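Local coordinates for clavulanic acid biosynthesis oligopeptide binding protein 2 (Streptomyces clavuligerus, PDB 2WOL), which probably binds peptides as an extracellular solute-binding protein linked to clavulanic acid biosynthesis, at residues D389-R403 against G417-F431. Numbering follows the deposited sequence.
Sequences DGFRAVIGTQRGKFR and GIELTVKELDVATYF
Glu424 shows how one carboxylate can tie a strand to the turn and helix that follow its neighbour: OE1 takes a salt bridge from Arg399 NH1 (3.0 Å) and OE2 another from Arg403 NH1 (3.0 Å). A bend at chi2 (58°) folds the Arg403 chain back so that one face of its guanidinium lies over Val422 CG1 while Glu424 OE2 meets NH1 at the guanidinium edge, near its plane; NE of the same arginine pairs with Asp407 one helical turn on. On the same face of the sheet, Thr397 CG2 packs obliquely against Val422 CG1, 3.5 Å away. On the face opposite Glu424, Gln398 CG sits over the centre of the Tyr430 ring, a CH-pi contact, and Phe402 directs its edge at that ring in an offset edge-to-face pair, planes 73° apart. Tyr430 OH is held by Val450 O of the adjoining strand. Near the start of the strands, Ile418 CG2 lies over one face of Phe391, toward its rim. Backbone bonds join the strands in parallel register, with Lys423 N reaching Ile395 O almost straight (174°). A water accepts from Arg399 N and donates to Leu425 O. Strand 391-398, which also pairs in parallel with strand 448-453, forms with helix 401-414 and strand 418-425 a beta-alpha-beta unit, common in periplasmic-binding-protein folds.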
loop_
_atom_site.group_PDB
_atom_site.type_symbol
_atom_site.label_atom_id
_atom_site.label_comp_id
_atom_site.label_asym_id
_atom_site.label_seq_id
_atom_site.Cartn_x
_atom_site.Cartn_y
_atom_site.Cartn_z
ATOM N N ASP A 389 -7.604 -8.904 -38.610
ATOM C CA ASP A 389 -8.703 -9.785 -38.212
ATOM C C ASP A 389 -8.594 -10.261 -36.764
ATOM O O ASP A 389 -9.435 -11.027 -36.282
ATOM C CB ASP A 389 -8.784 -10.980 -39.163
ATOM C CG ASP A 389 -9.123 -10.568 -40.583
ATOM O OD1 ASP A 389 -10.014 -9.711 -40.760
ATOM O OD2 ASP A 389 -8.494 -11.102 -41.522
ATOM N N GLY A 390 -7.559 -9.794 -36.075
ATOM C CA GLY A 390 -7.324 -10.178 -34.692
ATOM C C GLY A 390 -6.256 -11.243 -34.574
ATOM O O GLY A 390 -5.457 -11.449 -35.492
ATOM N N PHE A 391 -6.246 -11.915 -33.429
ATOM C CA PHE A 391 -5.226 -12.907 -33.103
ATOM C C PHE A 391 -5.658 -13.665 -31.859
ATOM O O PHE A 391 -6.653 -13.312 -31.224
ATOM C CB PHE A 391 -3.860 -12.236 -32.865
ATOM C CG PHE A 391 -3.875 -11.182 -31.789
ATOM C CD1 PHE A 391 -3.616 -11.521 -30.461
ATOM C CD2 PHE A 391 -4.136 -9.849 -32.105
ATOM C CE1 PHE A 391 -3.634 -10.555 -29.463
ATOM C CE2 PHE A 391 -4.162 -8.873 -31.110
ATOM C CZ PHE A 391 -3.906 -9.228 -29.791
ATOM N N ARG A 392 -4.898 -14.696 -31.510
ATOM C CA ARG A 392 -5.146 -15.457 -30.292
ATOM C C ARG A 392 -4.100 -15.133 -29.235
ATOM O O ARG A 392 -2.927 -14.910 -29.551
ATOM C CB ARG A 392 -5.182 -16.958 -30.588
ATOM C CG ARG A 392 -6.384 -17.370 -31.415
ATOM C CD ARG A 392 -6.606 -18.868 -31.389
ATOM N NE ARG A 392 -7.777 -19.244 -32.180
ATOM C CZ ARG A 392 -8.166 -20.496 -32.408
ATOM N NH1 ARG A 392 -7.480 -21.517 -31.906
ATOM N NH2 ARG A 392 -9.246 -20.727 -33.145
ATOM N N ALA A 393 -4.539 -15.083 -27.980
ATOM C CA ALA A 393 -3.645 -14.796 -26.860
ATOM C C ALA A 393 -4.183 -15.375 -25.557
ATOM O O ALA A 393 -5.286 -15.927 -25.520
ATOM C CB ALA A 393 -3.401 -13.287 -26.733
ATOM N N VAL A 394 -3.385 -15.248 -24.499
ATOM C CA VAL A 394 -3.731 -15.759 -23.176
ATOM C C VAL A 394 -3.658 -14.637 -22.144
ATOM O O VAL A 394 -2.686 -13.876 -22.104
ATOM C CB VAL A 394 -2.790 -16.924 -22.741
ATOM C CG1 VAL A 394 -3.184 -17.470 -21.377
ATOM C CG2 VAL A 394 -2.805 -18.045 -23.776
ATOM N N ILE A 395 -4.694 -14.553 -21.313
ATOM C CA ILE A 395 -4.714 -13.633 -20.181
ATOM C C ILE A 395 -4.503 -14.399 -18.872
ATOM O O ILE A 395 -5.177 -15.399 -18.611
ATOM C CB ILE A 395 -6.015 -12.763 -20.146
ATOM C CG1 ILE A 395 -5.956 -11.745 -18.995
ATOM C CG2 ILE A 395 -7.291 -13.637 -20.107
ATOM C CD1 ILE A 395 -6.948 -10.594 -19.134
ATOM N N GLY A 396 -3.548 -13.933 -18.070
ATOM C CA GLY A 396 -3.267 -14.527 -16.765
ATOM C C GLY A 396 -4.065 -13.854 -15.665
ATOM O O GLY A 396 -4.237 -12.633 -15.670
ATOM N N THR A 397 -4.552 -14.651 -14.716
ATOM C CA THR A 397 -5.394 -14.134 -13.640
ATOM C C THR A 397 -5.400 -15.057 -12.416
ATOM O O THR A 397 -4.780 -16.121 -12.434
ATOM C CB THR A 397 -6.842 -13.886 -14.138
ATOM O OG1 THR A 397 -7.567 -13.138 -13.159
ATOM C CG2 THR A 397 -7.568 -15.198 -14.417
ATOM N N GLN A 398 -6.080 -14.614 -11.359
ATOM C CA GLN A 398 -6.374 -15.423 -10.170
ATOM C C GLN A 398 -7.806 -15.922 -10.264
ATOM O O GLN A 398 -8.626 -15.330 -10.969
ATOM C CB GLN A 398 -6.315 -14.566 -8.902
ATOM C CG GLN A 398 -4.972 -14.021 -8.479
ATOM C CD GLN A 398 -5.069 -13.194 -7.199
ATOM O OE1 GLN A 398 -6.148 -12.718 -6.829
ATOM N NE2 GLN A 398 -3.944 -13.024 -6.517
ATOM N N ARG A 399 -8.120 -16.982 -9.519
ATOM C CA ARG A 399 -9.510 -17.349 -9.241
ATOM C C ARG A 399 -10.196 -16.242 -8.442
ATOM O O ARG A 399 -9.552 -15.555 -7.647
ATOM C CB ARG A 399 -9.576 -18.666 -8.459
ATOM C CG ARG A 399 -9.631 -19.907 -9.336
ATOM C CD ARG A 399 -9.237 -21.173 -8.579
ATOM N NE ARG A 399 -7.785 -21.323 -8.446
ATOM C CZ ARG A 399 -7.005 -21.978 -9.306
ATOM N NH1 ARG A 399 -7.520 -22.553 -10.386
ATOM N NH2 ARG A 399 -5.697 -22.055 -9.085
ATOM N N GLY A 400 -11.498 -16.065 -8.663
ATOM C CA GLY A 400 -12.282 -15.082 -7.918
ATOM C C GLY A 400 -12.604 -13.827 -8.708
ATOM O O GLY A 400 -12.974 -13.900 -9.881
ATOM N N LYS A 401 -12.459 -12.674 -8.058
ATOM C CA LYS A 401 -12.808 -11.383 -8.656
ATOM C C LYS A 401 -11.936 -11.048 -9.865
ATOM O O LYS A 401 -12.402 -10.425 -10.824
ATOM C CB LYS A 401 -12.720 -10.264 -7.611
ATOM C CG LYS A 401 -13.671 -9.097 -7.858
ATOM C CD LYS A 401 -15.116 -9.475 -7.551
ATOM C CE LYS A 401 -16.064 -8.317 -7.822
ATOM N NZ LYS A 401 -17.477 -8.773 -7.967
ATOM N N PHE A 402 -10.672 -11.464 -9.806
ATOM C CA PHE A 402 -9.737 -11.287 -10.915
ATOM C C PHE A 402 -10.187 -12.078 -12.140
ATOM O O PHE A 402 -9.997 -11.626 -13.273
ATOM C CB PHE A 402 -8.327 -11.721 -10.502
ATOM C CG PHE A 402 -7.551 -10.676 -9.742
ATOM C CD1 PHE A 402 -8.197 -9.690 -8.999
ATOM C CD2 PHE A 402 -6.161 -10.706 -9.746
ATOM C CE1 PHE A 402 -7.467 -8.737 -8.289
ATOM C CE2 PHE A 402 -5.425 -9.764 -9.037
ATOM C CZ PHE A 402 -6.078 -8.776 -8.310
ATOM N N ARG A 403 -10.768 -13.257 -11.907
ATOM C CA ARG A 403 -11.275 -14.106 -12.988
ATOM C C ARG A 403 -12.471 -13.466 -13.694
ATOM O O ARG A 403 -12.560 -13.498 -14.925
ATOM C CB ARG A 403 -11.627 -15.513 -12.476
ATOM C CG ARG A 403 -12.251 -16.446 -13.521
ATOM C CD ARG A 403 -11.343 -16.633 -14.732
ATOM N NE ARG A 403 -12.045 -17.213 -15.877
ATOM C CZ ARG A 403 -11.916 -18.472 -16.286
ATOM N NH1 ARG A 403 -11.107 -19.311 -15.651
ATOM N NH2 ARG A 403 -12.597 -18.894 -17.343
ATOM N N GLY A 417 -12.156 -9.635 -32.820
ATOM C CA GLY A 417 -11.444 -10.833 -33.262
ATOM C C GLY A 417 -10.212 -11.194 -32.456
ATOM O O GLY A 417 -9.415 -12.035 -32.878
ATOM N N ILE A 418 -10.041 -10.560 -31.300
ATOM C CA ILE A 418 -8.981 -10.955 -30.382
ATOM C C ILE A 418 -9.547 -12.051 -29.488
ATOM O O ILE A 418 -10.393 -11.789 -28.627
ATOM C CB ILE A 418 -8.431 -9.765 -29.560
ATOM C CG1 ILE A 418 -7.892 -8.680 -30.503
ATOM C CG2 ILE A 418 -7.339 -10.244 -28.606
ATOM C CD1 ILE A 418 -7.574 -7.342 -29.834
ATOM N N GLU A 419 -9.083 -13.277 -29.726
ATOM C CA GLU A 419 -9.612 -14.466 -29.064
ATOM C C GLU A 419 -8.705 -14.856 -27.911
ATOM O O GLU A 419 -7.594 -15.353 -28.118
ATOM C CB GLU A 419 -9.715 -15.635 -30.048
ATOM C CG GLU A 419 -10.582 -15.378 -31.271
ATOM C CD GLU A 419 -10.501 -16.511 -32.282
ATOM O OE1 GLU A 419 -10.241 -17.666 -31.872
ATOM O OE2 GLU A 419 -10.695 -16.245 -33.488
ATOM N N LEU A 420 -9.184 -14.629 -26.693
ATOM C CA LEU A 420 -8.399 -14.928 -25.508
ATOM C C LEU A 420 -8.873 -16.182 -24.807
ATOM O O LEU A 420 -10.070 -16.464 -24.748
ATOM C CB LEU A 420 -8.457 -13.769 -24.510
ATOM C CG LEU A 420 -7.999 -12.373 -24.923
ATOM C CD1 LEU A 420 -8.025 -11.474 -23.700
ATOM C CD2 LEU A 420 -6.613 -12.402 -25.536
ATOM N N THR A 421 -7.913 -16.931 -24.278
ATOM C CA THR A 421 -8.208 -17.960 -23.296
ATOM C C THR A 421 -7.596 -17.518 -21.972
ATOM O O THR A 421 -6.706 -16.660 -21.939
ATOM C CB THR A 421 -7.686 -19.339 -23.725
ATOM O OG1 THR A 421 -6.291 -19.249 -24.025
ATOM C CG2 THR A 421 -8.430 -19.832 -24.964
ATOM N N VAL A 422 -8.087 -18.096 -20.883
ATOM C CA VAL A 422 -7.745 -17.649 -19.543
ATOM C C VAL A 422 -6.856 -18.681 -18.850
ATOM O O VAL A 422 -7.178 -19.874 -18.823
ATOM C CB VAL A 422 -9.023 -17.399 -18.703
ATOM C CG1 VAL A 422 -8.669 -16.889 -17.326
ATOM C CG2 VAL A 422 -9.959 -16.418 -19.411
ATOM N N LYS A 423 -5.734 -18.215 -18.309
ATOM C CA LYS A 423 -4.849 -19.058 -17.510
ATOM C C LYS A 423 -4.893 -18.597 -16.061
ATOM O O LYS A 423 -4.459 -17.489 -15.739
ATOM C CB LYS A 423 -3.413 -19.024 -18.054
ATOM C CG LYS A 423 -2.367 -19.744 -17.190
ATOM C CD LYS A 423 -2.600 -21.249 -17.132
ATOM C CE LYS A 423 -1.642 -21.913 -16.155
ATOM N NZ LYS A 423 -1.821 -23.394 -16.135
ATOM N N GLU A 424 -5.437 -19.445 -15.195
ATOM C CA GLU A 424 -5.493 -19.139 -13.770
ATOM C C GLU A 424 -4.217 -19.574 -13.070
ATOM O O GLU A 424 -3.686 -20.656 -13.337
ATOM C CB GLU A 424 -6.708 -19.790 -13.113
ATOM C CG GLU A 424 -8.018 -19.108 -13.466
ATOM C CD GLU A 424 -9.220 -19.745 -12.797
ATOM O OE1 GLU A 424 -9.121 -20.905 -12.333
ATOM O OE2 GLU A 424 -10.273 -19.082 -12.735
ATOM N N LEU A 425 -3.727 -18.715 -12.182
ATOM C CA LEU A 425 -2.534 -18.998 -11.399
ATOM C C LEU A 425 -2.893 -19.041 -9.918
ATOM O O LEU A 425 -3.865 -18.413 -9.493
ATOM C CB LEU A 425 -1.452 -17.944 -11.660
ATOM C CG LEU A 425 -0.983 -17.745 -13.109
ATOM C CD1 LEU A 425 -0.099 -16.506 -13.227
ATOM C CD2 LEU A 425 -0.262 -18.987 -13.637
ATOM N N ASP A 426 -2.106 -19.783 -9.140
ATOM C CA ASP A 426 -2.311 -19.912 -7.695
ATOM C C ASP A 426 -2.443 -18.547 -7.020
ATOM O O ASP A 426 -1.631 -17.646 -7.253
ATOM C CB ASP A 426 -1.155 -20.696 -7.068
ATOM C CG ASP A 426 -1.524 -21.330 -5.734
ATOM O OD1 ASP A 426 -2.268 -20.711 -4.939
ATOM O OD2 ASP A 426 -1.055 -22.458 -5.476
ATOM N N VAL A 427 -3.472 -18.412 -6.184
ATOM C CA VAL A 427 -3.796 -17.152 -5.512
ATOM C C VAL A 427 -2.700 -16.712 -4.533
ATOM O O VAL A 427 -2.245 -15.566 -4.577
ATOM C CB VAL A 427 -5.172 -17.236 -4.781
ATOM C CG1 VAL A 427 -5.438 -15.982 -3.952
ATOM C CG2 VAL A 427 -6.301 -17.456 -5.784
ATOM N N ALA A 428 -2.281 -17.636 -3.667
ATOM C CA ALA A 428 -1.330 -17.344 -2.592
ATOM C C ALA A 428 0.034 -16.858 -3.088
ATOM O O ALA A 428 0.678 -16.036 -2.431
ATOM C CB ALA A 428 -1.163 -18.562 -1.694
ATOM N N THR A 429 0.463 -17.363 -4.244
ATOM C CA THR A 429 1.773 -17.026 -4.801
ATOM C C THR A 429 1.684 -16.187 -6.079
ATOM O O THR A 429 2.652 -16.105 -6.833
ATOM C CB THR A 429 2.591 -18.295 -5.114
ATOM O OG1 THR A 429 1.882 -19.096 -6.067
ATOM C CG2 THR A 429 2.852 -19.108 -3.847
ATOM N N TYR A 430 0.531 -15.562 -6.311
ATOM C CA TYR A 430 0.283 -14.817 -7.550
ATOM C C TYR A 430 1.307 -13.711 -7.805
ATOM O O TYR A 430 1.706 -13.475 -8.947
ATOM C CB TYR A 430 -1.132 -14.238 -7.546
ATOM C CG TYR A 430 -1.587 -13.681 -8.879
ATOM C CD1 TYR A 430 -1.849 -14.529 -9.957
ATOM C CD2 TYR A 430 -1.779 -12.310 -9.055
ATOM C CE1 TYR A 430 -2.278 -14.026 -11.178
ATOM C CE2 TYR A 430 -2.214 -11.795 -10.277
ATOM C CZ TYR A 430 -2.457 -12.660 -11.333
ATOM O OH TYR A 430 -2.884 -12.168 -12.545
ATOM N N PHE A 431 1.738 -13.048 -6.737
ATOM C CA PHE A 431 2.670 -11.928 -6.851
ATOM C C PHE A 431 4.138 -12.356 -6.710
ATOM O O PHE A 431 5.037 -11.692 -7.225
ATOM C CB PHE A 431 2.291 -10.828 -5.848
ATOM C CG PHE A 431 0.815 -10.506 -5.836
ATOM C CD1 PHE A 431 -0.008 -10.981 -4.819
ATOM C CD2 PHE A 431 0.244 -9.750 -6.856
ATOM C CE1 PHE A 431 -1.377 -10.693 -4.810
ATOM C CE2 PHE A 431 -1.121 -9.457 -6.859
ATOM C CZ PHE A 431 -1.933 -9.930 -5.834
HETATM O O HOH W 1 -5.776 -18.723 -26.843
HETATM O O HOH W 2 -6.303 -19.012 -8.982
#